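PDB 3EZS: aminotransferase AspB from Helicobacter pylori 26695, which probably works as a pyridoxal 5'-phosphate-dependent aminotransferase of the class I/II family, moving amino groups between amino acids and keto acids. Local coordinates for residues A[69-81]-A[197-210]. Numbering follows the deposited sequence. Where two conformers were deposited one is given.
Sequences RGFFKRRFKIELK and SEIYENTPPPSLLE
Arg75 reaches out from the last turn of helix 62-76 to grip the loop 197-207. CB lies above one face of the Phe71 ring, toward one side of the ring. CG stands anti to the backbone N (chi1 175°), which places it over the centre of the Phe76 ring, and the bend at chi2 turns CD toward Glu198, whose OE1 is 3.4 Å from Arg75 CD. Arg75 NE then donates to Glu198 OE1 at 3.1 Å in a salt bridge; the N-H...O angle of 137° shows a bent bond, and NE meets OE1 from above the carboxylate plane. Glu198 OE2 meets the edge of Phe71 and forms a further salt bridge with Arg232. At the tip, Arg75 NH2 links two carbonyls. Arg75 NH2 donates to Ser197 O at 2.9 Å, nearly straight at 170°. Arg75 NH2 also donates to Pro205 O at 3.0 Å, using a lone pair of that oxygen in the plane of its carbonyl. NH1 donates to a water that in turn donates to Glu210 OE2. With Pro204 CB and Phe76 CE1 on its two faces and these bonds at its edge, the guanidinium is held flat.

In the large domain of this aminotransferase fold, the contact joins helix 62-76 to the start of helix 208-214, where Ser207 and Glu210 form a capping box. Ser207 OG accepts from Leu209 N and is also hydrogen-bonded to Glu194, and Glu210 OE2 accepts from Ser207 N at 2.9 Å. Ser207 CB makes a CH-pi contact with Phe76, 3.8 Å from the ring centroid, while Arg75 CG covers the opposite face. Beyond the cap, Leu209 CD1 packs against Phe72 CZ and Leu80 CD2, and Ile78 CD1 touches Leu209 CB at 3.9 Å.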
ATOM      1  N   ARG A  69       4.850  -8.587  18.314  1.00 40.80           N
ATOM      2  CA  ARG A  69       4.200  -9.368  19.356  1.00 40.26           C
ATOM      3  C   ARG A  69       4.877  -9.110  20.712  1.00 39.33           C
ATOM      4  O   ARG A  69       4.200  -8.969  21.730  1.00 39.49           O
ATOM      5  CB  ARG A  69       4.201 -10.863  19.029  1.00 40.48           C
ATOM      6  CG  ARG A  69       3.378 -11.209  17.799  1.00 39.81           C
ATOM      7  CD  ARG A  69       3.006 -12.694  17.735  1.00 43.27           C
ATOM      8  NE  ARG A  69       4.171 -13.567  17.668  1.00 39.23           N
ATOM      9  CZ  ARG A  69       4.862 -13.841  16.563  1.00 50.38           C
ATOM     10  NH1 ARG A  69       4.522 -13.317  15.392  1.00 51.38           N
ATOM     11  NH2 ARG A  69       5.909 -14.644  16.632  1.00 50.84           N
ATOM     12  N   GLY A  70       6.205  -9.052  20.725  1.00 37.73           N
ATOM     13  CA  GLY A  70       6.953  -8.784  21.961  1.00 38.87           C
ATOM     14  C   GLY A  70       6.536  -7.455  22.575  1.00 39.46           C
ATOM     15  O   GLY A  70       6.329  -7.355  23.786  1.00 38.75           O
ATOM     16  N   PHE A  71       6.401  -6.445  21.717  1.00 39.26           N
ATOM     17  CA  PHE A  71       5.887  -5.135  22.125  1.00 40.14           C
ATOM     18  C   PHE A  71       4.523  -5.251  22.817  1.00 39.93           C
ATOM     19  O   PHE A  71       4.316  -4.688  23.902  1.00 41.32           O
ATOM     20  CB  PHE A  71       5.775  -4.167  20.930  1.00 38.68           C
ATOM     21  CG  PHE A  71       4.934  -2.959  21.234  1.00 41.15           C
ATOM     22  CD1 PHE A  71       5.411  -1.968  22.077  1.00 40.07           C
ATOM     23  CD2 PHE A  71       3.652  -2.848  20.736  1.00 40.98           C
ATOM     24  CE1 PHE A  71       4.638  -0.907  22.402  1.00 40.74           C
ATOM     25  CE2 PHE A  71       2.874  -1.787  21.061  1.00 39.13           C
ATOM     26  CZ  PHE A  71       3.379  -0.792  21.878  1.00 38.12           C
ATOM     27  N   PHE A  72       3.600  -5.987  22.202  1.00 41.21           N
ATOM     28  CA  PHE A  72       2.246  -6.134  22.749  1.00 41.59           C
ATOM     29  C   PHE A  72       2.268  -6.817  24.125  1.00 42.36           C
ATOM     30  O   PHE A  72       1.515  -6.432  25.028  1.00 40.04           O
ATOM     31  CB  PHE A  72       1.319  -6.860  21.776  1.00 43.11           C
ATOM     32  CG  PHE A  72      -0.118  -6.491  21.936  1.00 41.63           C
ATOM     33  CD1 PHE A  72      -0.638  -5.409  21.251  1.00 42.83           C
ATOM     34  CD2 PHE A  72      -0.937  -7.183  22.797  1.00 39.77           C
ATOM     35  CE1 PHE A  72      -1.946  -5.048  21.403  1.00 40.05           C
ATOM     36  CE2 PHE A  72      -2.246  -6.819  22.951  1.00 34.61           C
ATOM     37  CZ  PHE A  72      -2.752  -5.753  22.260  1.00 39.31           C
ATOM     38  N   LYS A  73       3.155  -7.799  24.282  1.00 40.89           N
ATOM     39  CA  LYS A  73       3.339  -8.485  25.552  1.00 41.68           C
ATOM     40  C   LYS A  73       3.863  -7.553  26.636  1.00 40.89           C
ATOM     41  O   LYS A  73       3.265  -7.459  27.690  1.00 43.26           O
ATOM     42  CB  LYS A  73       4.285  -9.688  25.390  1.00 42.43           C
ATOM     43  CG  LYS A  73       4.461 -10.533  26.658  1.00 43.85           C
ATOM     44  CD  LYS A  73       5.383 -11.743  26.427  1.00 44.92           C
ATOM     45  N   ARG A  74       4.966  -6.863  26.382  1.00 39.77           N
ATOM     46  CA  ARG A  74       5.511  -5.932  27.356  1.00 40.13           C
ATOM     47  C   ARG A  74       4.538  -4.827  27.714  1.00 39.96           C
ATOM     48  O   ARG A  74       4.406  -4.462  28.881  1.00 37.81           O
ATOM     49  CB  ARG A  74       6.766  -5.257  26.824  1.00 40.85           C
ATOM     50  CG  ARG A  74       7.977  -6.170  26.589  1.00 40.53           C
ATOM     51  CD  ARG A  74       9.226  -5.297  26.395  1.00 43.30           C
ATOM     52  NE  ARG A  74       9.042  -4.297  25.344  1.00 46.33           N
ATOM     53  CZ  ARG A  74       9.244  -4.504  24.041  1.00 47.69           C
ATOM     54  NH1 ARG A  74       9.614  -5.690  23.563  1.00 47.80           N
ATOM     55  NH2 ARG A  74       9.059  -3.508  23.194  1.00 42.15           N
ATOM     56  N   ARG A  75       3.839  -4.314  26.705  1.00 40.66           N
ATOM     57  CA  ARG A  75       2.967  -3.164  26.893  1.00 41.33           C
ATOM     58  C   ARG A  75       1.600  -3.479  27.474  1.00 41.24           C
ATOM     59  O   ARG A  75       1.126  -2.732  28.322  1.00 39.50           O
ATOM     60  CB  ARG A  75       2.808  -2.396  25.571  1.00 42.65           C
ATOM     61  CG  ARG A  75       1.811  -1.238  25.604  1.00 39.60           C
ATOM     62  CD  ARG A  75       2.151  -0.134  26.619  1.00 41.53           C
ATOM     63  NE  ARG A  75       1.144   0.913  26.489  1.00 41.43           N
ATOM     64  CZ  ARG A  75      -0.040   0.938  27.101  1.00 41.36           C
ATOM     65  NH1 ARG A  75      -0.404   0.009  27.962  1.00 42.36           N
ATOM     66  NH2 ARG A  75      -0.875   1.928  26.847  1.00 43.22           N
ATOM     67  N   PHE A  76       0.967  -4.550  27.011  1.00 41.51           N
ATOM     68  CA  PHE A  76      -0.387  -4.895  27.462  1.00 42.01           C
ATOM     69  C   PHE A  76      -0.499  -6.177  28.273  1.00 40.95           C
ATOM     70  O   PHE A  76      -1.610  -6.554  28.654  1.00 40.14           O
ATOM     71  CB  PHE A  76      -1.352  -4.930  26.255  1.00 42.08           C
ATOM     72  CG  PHE A  76      -1.363  -3.651  25.466  1.00 41.59           C
ATOM     73  CD1 PHE A  76      -2.019  -2.528  25.959  1.00 44.31           C
ATOM     74  CD2 PHE A  76      -0.708  -3.561  24.233  1.00 47.97           C
ATOM     75  CE1 PHE A  76      -2.028  -1.346  25.253  1.00 40.28           C
ATOM     76  CE2 PHE A  76      -0.707  -2.379  23.509  1.00 42.67           C
ATOM     77  CZ  PHE A  76      -1.366  -1.267  24.020  1.00 43.60           C
ATOM     78  N   LYS A  77       0.630  -6.839  28.526  1.00 41.42           N
ATOM     79  CA  LYS A  77       0.676  -8.104  29.296  1.00 41.21           C
ATOM     80  C   LYS A  77      -0.138  -9.232  28.664  1.00 41.44           C
ATOM     81  O   LYS A  77      -0.665 -10.100  29.360  1.00 41.29           O
ATOM     82  CB  LYS A  77       0.224  -7.876  30.747  1.00 40.90           C
ATOM     83  CG  LYS A  77       0.821  -6.637  31.430  1.00 48.51           C
ATOM     84  CD  LYS A  77       2.332  -6.602  31.336  1.00 53.07           C
ATOM     85  N   ILE A  78      -0.257  -9.203  27.344  1.00 41.31           N
ATOM     86  CA  ILE A  78      -0.988 -10.214  26.598  1.00 39.84           C
ATOM     87  C   ILE A  78       0.009 -10.862  25.647  1.00 40.55           C
ATOM     88  O   ILE A  78       0.791 -10.169  25.000  1.00 40.84           O
ATOM     89  CB  ILE A  78      -2.142  -9.594  25.794  1.00 38.81           C
ATOM     90  CG1 ILE A  78      -3.280  -9.196  26.728  1.00 40.72           C
ATOM     91  CG2 ILE A  78      -2.685 -10.567  24.770  1.00 35.44           C
ATOM     92  CD1 ILE A  78      -4.352  -8.374  26.040  1.00 45.59           C
ATOM     93  N   GLU A  79      -0.016 -12.189  25.567  1.00 41.42           N
ATOM     94  CA  GLU A  79       0.872 -12.915  24.678  1.00 41.92           C
ATOM     95  C   GLU A  79       0.068 -13.336  23.482  1.00 41.86           C
ATOM     96  O   GLU A  79      -0.672 -14.311  23.529  1.00 43.92           O
ATOM     97  CB  GLU A  79       1.481 -14.115  25.394  1.00 43.63           C
ATOM     98  CG  GLU A  79       2.613 -14.772  24.628  1.00 53.02           C
ATOM     99  CD  GLU A  79       3.618 -15.474  25.546  1.00 64.65           C
ATOM    100  OE1 GLU A  79       3.231 -15.930  26.648  1.00 67.89           O
ATOM    101  OE2 GLU A  79       4.807 -15.554  25.156  1.00 69.37           O
ATOM    102  N   LEU A  80       0.191 -12.572  22.412  1.00 41.70           N
ATOM    103  CA  LEU A  80      -0.514 -12.866  21.192  1.00 40.23           C
ATOM    104  C   LEU A  80       0.089 -14.078  20.513  1.00 42.12           C
ATOM    105  O   LEU A  80       1.312 -14.241  20.465  1.00 42.26           O
ATOM    106  CB  LEU A  80      -0.473 -11.682  20.240  1.00 39.77           C
ATOM    107  CG  LEU A  80      -1.237 -10.419  20.660  1.00 43.22           C
ATOM    108  CD1 LEU A  80      -0.845  -9.285  19.736  1.00 35.53           C
ATOM    109  CD2 LEU A  80      -2.782 -10.632  20.690  1.00 39.77           C
ATOM    110  N   LYS A  81      -0.796 -14.934  19.998  1.00 41.90           N
ATOM    111  CA  LYS A  81      -0.407 -16.112  19.255  0.50 41.40           C
ATOM    112  C   LYS A  81       0.024 -15.665  17.852  1.00 41.96           C
ATOM    113  O   LYS A  81      -0.289 -14.552  17.426  1.00 40.40           O
ATOM    114  CB  LYS A  81      -1.568 -17.110  19.223  0.50 40.71           C
ATOM    115  CG  LYS A  81      -1.914 -17.606  20.630  0.50 44.06           C
ATOM    116  CD  LYS A  81      -3.178 -18.416  20.706  0.50 41.44           C
ATOM    117  CE  LYS A  81      -3.454 -18.837  22.148  0.50 39.03           C
ATOM    118  NZ  LYS A  81      -3.838 -17.698  23.026  0.50 33.99           N
ATOM    119  N   SER A 197      -2.059   4.876  21.849  1.00 41.29           N
ATOM    120  CA  SER A 197      -1.910   4.136  23.097  1.00 42.58           C
ATOM    121  C   SER A 197      -0.570   4.362  23.802  1.00 41.73           C
ATOM    122  O   SER A 197      -0.459   4.089  24.984  1.00 41.59           O
ATOM    123  CB  SER A 197      -2.195   2.644  22.870  1.00 43.36           C
ATOM    124  OG  SER A 197      -1.326   2.117  21.889  1.00 49.26           O
ATOM    125  N   GLU A 198       0.434   4.876  23.090  1.00 40.90           N
ATOM    126  CA  GLU A 198       1.733   5.167  23.688  1.00 42.15           C
ATOM    127  C   GLU A 198       1.926   6.654  23.974  1.00 42.09           C
ATOM    128  O   GLU A 198       3.004   7.059  24.405  1.00 41.80           O
ATOM    129  CB  GLU A 198       2.860   4.663  22.772  1.00 43.97           C
ATOM    130  CG  GLU A 198       3.040   3.152  22.744  1.00 44.84           C
ATOM    131  CD  GLU A 198       3.821   2.659  23.942  1.00 52.81           C
ATOM    132  OE1 GLU A 198       3.279   2.705  25.058  1.00 51.70           O
ATOM    133  OE2 GLU A 198       4.992   2.243  23.770  1.00 51.97           O
ATOM    134  N   ILE A 199       0.889   7.459  23.730  1.00 41.78           N
ATOM    135  CA  ILE A 199       0.930   8.893  23.959  1.00 40.35           C
ATOM    136  C   ILE A 199       0.029   9.120  25.153  1.00 41.68           C
ATOM    137  O   ILE A 199      -1.177   9.185  25.024  1.00 43.45           O
ATOM    138  CB  ILE A 199       0.449   9.713  22.715  1.00 39.97           C
ATOM    139  CG1 ILE A 199       1.133   9.223  21.423  1.00 43.10           C
ATOM    140  CG2 ILE A 199       0.689  11.217  22.932  1.00 37.13           C
ATOM    141  CD1 ILE A 199       2.675   9.129  21.529  1.00 45.12           C
ATOM    142  N   TYR A 200       0.622   9.194  26.335  1.00 42.28           N
ATOM    143  CA  TYR A 200      -0.140   9.358  27.554  1.00 41.61           C
ATOM    144  C   TYR A 200       0.741  10.015  28.610  1.00 43.93           C
ATOM    145  O   TYR A 200       1.971   9.965  28.545  1.00 42.49           O
ATOM    146  CB  TYR A 200      -0.715   8.018  28.036  1.00 40.65           C
ATOM    147  CG  TYR A 200       0.323   6.981  28.383  1.00 38.78           C
ATOM    148  CD1 TYR A 200       0.841   6.880  29.665  1.00 40.09           C
ATOM    149  CD2 TYR A 200       0.790   6.101  27.421  1.00 38.24           C
ATOM    150  CE1 TYR A 200       1.806   5.911  29.975  1.00 43.67           C
ATOM    151  CE2 TYR A 200       1.749   5.141  27.715  1.00 39.33           C
ATOM    152  CZ  TYR A 200       2.247   5.051  28.980  1.00 40.99           C
ATOM    153  OH  TYR A 200       3.190   4.100  29.237  1.00 41.16           O
ATOM    154  N   GLU A 201       0.087  10.611  29.598  1.00 44.69           N
ATOM    155  CA  GLU A 201       0.755  11.435  30.588  1.00 45.17           C
ATOM    156  C   GLU A 201       1.096  10.726  31.880  1.00 46.97           C
ATOM    157  O   GLU A 201       2.195  10.884  32.392  1.00 46.26           O
ATOM    158  CB  GLU A 201      -0.160  12.628  30.887  1.00 44.78           C
ATOM    159  CG  GLU A 201       0.386  13.656  31.845  1.00 43.37           C
ATOM    160  CD  GLU A 201      -0.672  14.648  32.263  1.00 45.46           C
ATOM    161  OE1 GLU A 201      -1.608  14.898  31.476  1.00 46.15           O
ATOM    162  OE2 GLU A 201      -0.562  15.178  33.379  1.00 44.38           O
ATOM    163  N   ASN A 202       0.135   9.991  32.433  1.00 49.22           N
ATOM    164  CA  ASN A 202       0.328   9.307  33.711  1.00 49.67           C
ATOM    165  C   ASN A 202       0.156   7.790  33.533  1.00 49.47           C
ATOM    166  O   ASN A 202       1.104   7.071  33.219  1.00 48.86           O
ATOM    167  CB  ASN A 202      -0.681   9.848  34.766  1.00 50.45           C
ATOM    168  CG  ASN A 202      -0.613  11.356  34.952  1.00 54.31           C
ATOM    169  OD1 ASN A 202       0.461  11.951  34.940  1.00 67.40           O
ATOM    170  ND2 ASN A 202      -1.776  11.980  35.156  1.00 61.44           N
ATOM    171  N   THR A 203      -1.079   7.328  33.675  1.00 48.68           N
ATOM    172  CA  THR A 203      -1.386   5.925  33.616  1.00 49.14           C
ATOM    173  C   THR A 203      -1.604   5.503  32.149  1.00 46.11           C
ATOM    174  O   THR A 203      -2.259   6.223  31.376  1.00 44.56           O
ATOM    175  CB  THR A 203      -2.581   5.597  34.568  1.00 51.24           C
ATOM    176  OG1 THR A 203      -3.013   4.243  34.361  1.00 60.00           O
ATOM    177  CG2 THR A 203      -3.757   6.554  34.358  1.00 56.04           C
ATOM    178  N   PRO A 204      -1.020   4.363  31.743  1.00 43.86           N
ATOM    179  CA  PRO A 204      -1.191   3.989  30.348  1.00 44.36           C
ATOM    180  C   PRO A 204      -2.631   3.593  30.026  1.00 43.44           C
ATOM    181  O   PRO A 204      -3.281   2.983  30.849  1.00 45.38           O
ATOM    182  CB  PRO A 204      -0.254   2.782  30.173  1.00 45.23           C
ATOM    183  CG  PRO A 204       0.572   2.716  31.417  1.00 45.24           C
ATOM    184  CD  PRO A 204      -0.198   3.390  32.485  1.00 43.67           C
ATOM    185  N   PRO A 205      -3.139   3.963  28.844  1.00 42.62           N
ATOM    186  CA  PRO A 205      -4.510   3.572  28.503  1.00 41.59           C
ATOM    187  C   PRO A 205      -4.643   2.065  28.208  1.00 42.70           C
ATOM    188  O   PRO A 205      -3.699   1.427  27.747  1.00 39.68           O
ATOM    189  CB  PRO A 205      -4.788   4.371  27.236  1.00 41.10           C
ATOM    190  CG  PRO A 205      -3.438   4.505  26.598  1.00 43.74           C
ATOM    191  CD  PRO A 205      -2.514   4.751  27.762  1.00 43.76           C
ATOM    192  N   PRO A 206      -5.818   1.488  28.472  1.00 42.77           N
ATOM    193  CA  PRO A 206      -5.946   0.068  28.205  1.00 41.12           C
ATOM    194  C   PRO A 206      -6.246  -0.271  26.745  1.00 41.54           C
ATOM    195  O   PRO A 206      -6.882   0.522  26.026  1.00 40.23           O
ATOM    196  CB  PRO A 206      -7.118  -0.332  29.080  1.00 43.39           C
ATOM    197  CG  PRO A 206      -7.955   0.908  29.201  1.00 45.47           C
ATOM    198  CD  PRO A 206      -7.046   2.076  29.030  1.00 42.74           C
ATOM    199  N   SER A 207      -5.756  -1.425  26.293  1.00 41.00           N
ATOM    200  CA  SER A 207      -6.114  -1.924  24.961  1.00 40.42           C
ATOM    201  C   SER A 207      -7.465  -2.623  25.048  1.00 40.37           C
ATOM    202  O   SER A 207      -7.819  -3.178  26.072  1.00 39.16           O
ATOM    203  CB  SER A 207      -5.103  -2.934  24.444  1.00 39.26           C
ATOM    204  OG  SER A 207      -5.539  -3.515  23.229  1.00 37.19           O
ATOM    205  N   LEU A 208      -8.206  -2.593  23.954  1.00 42.11           N
ATOM    206  CA  LEU A 208      -9.478  -3.304  23.843  1.00 41.56           C
ATOM    207  C   LEU A 208      -9.282  -4.834  23.988  1.00 41.35           C
ATOM    208  O   LEU A 208     -10.220  -5.555  24.366  1.00 42.58           O
ATOM    209  CB  LEU A 208     -10.147  -2.935  22.490  1.00 41.30           C
ATOM    210  CG  LEU A 208     -11.469  -3.577  22.059  1.00 43.96           C
ATOM    211  CD1 LEU A 208     -12.597  -3.354  23.099  1.00 36.60           C
ATOM    212  CD2 LEU A 208     -11.898  -3.064  20.666  1.00 37.60           C
ATOM    213  N   LEU A 209      -8.088  -5.345  23.666  1.00 41.52           N
ATOM    214  CA  LEU A 209      -7.823  -6.792  23.841  1.00 40.95           C
ATOM    215  C   LEU A 209      -7.698  -7.166  25.323  1.00 39.74           C
ATOM    216  O   LEU A 209      -7.936  -8.339  25.707  1.00 38.54           O
ATOM    217  CB  LEU A 209      -6.614  -7.283  23.027  1.00 40.28           C
ATOM    218  CG  LEU A 209      -6.639  -7.107  21.497  1.00 43.31           C
ATOM    219  CD1 LEU A 209      -5.559  -7.979  20.829  1.00 32.55           C
ATOM    220  CD2 LEU A 209      -8.006  -7.445  20.907  1.00 28.93           C
ATOM    221  N   GLU A 210      -7.355  -6.197  26.167  1.00 39.52           N
ATOM    222  CA  GLU A 210      -7.341  -6.447  27.624  1.00 40.83           C
ATOM    223  C   GLU A 210      -8.781  -6.646  28.134  1.00 41.03           C
ATOM    224  O   GLU A 210      -9.031  -7.442  29.038  1.00 40.97           O
ATOM    225  CB  GLU A 210      -6.714  -5.287  28.389  1.00 39.91           C
ATOM    226  CG  GLU A 210      -5.266  -4.999  28.063  1.00 44.43           C
ATOM    227  CD  GLU A 210      -4.719  -3.844  28.925  1.00 43.73           C
ATOM    228  OE1 GLU A 210      -4.738  -3.986  30.148  1.00 44.33           O
ATOM    229  OE2 GLU A 210      -4.261  -2.812  28.385  1.00 41.92           O
TER
HETATM  230  O   HOH W   1      -2.601  -1.248  29.832  1.00 45.07           O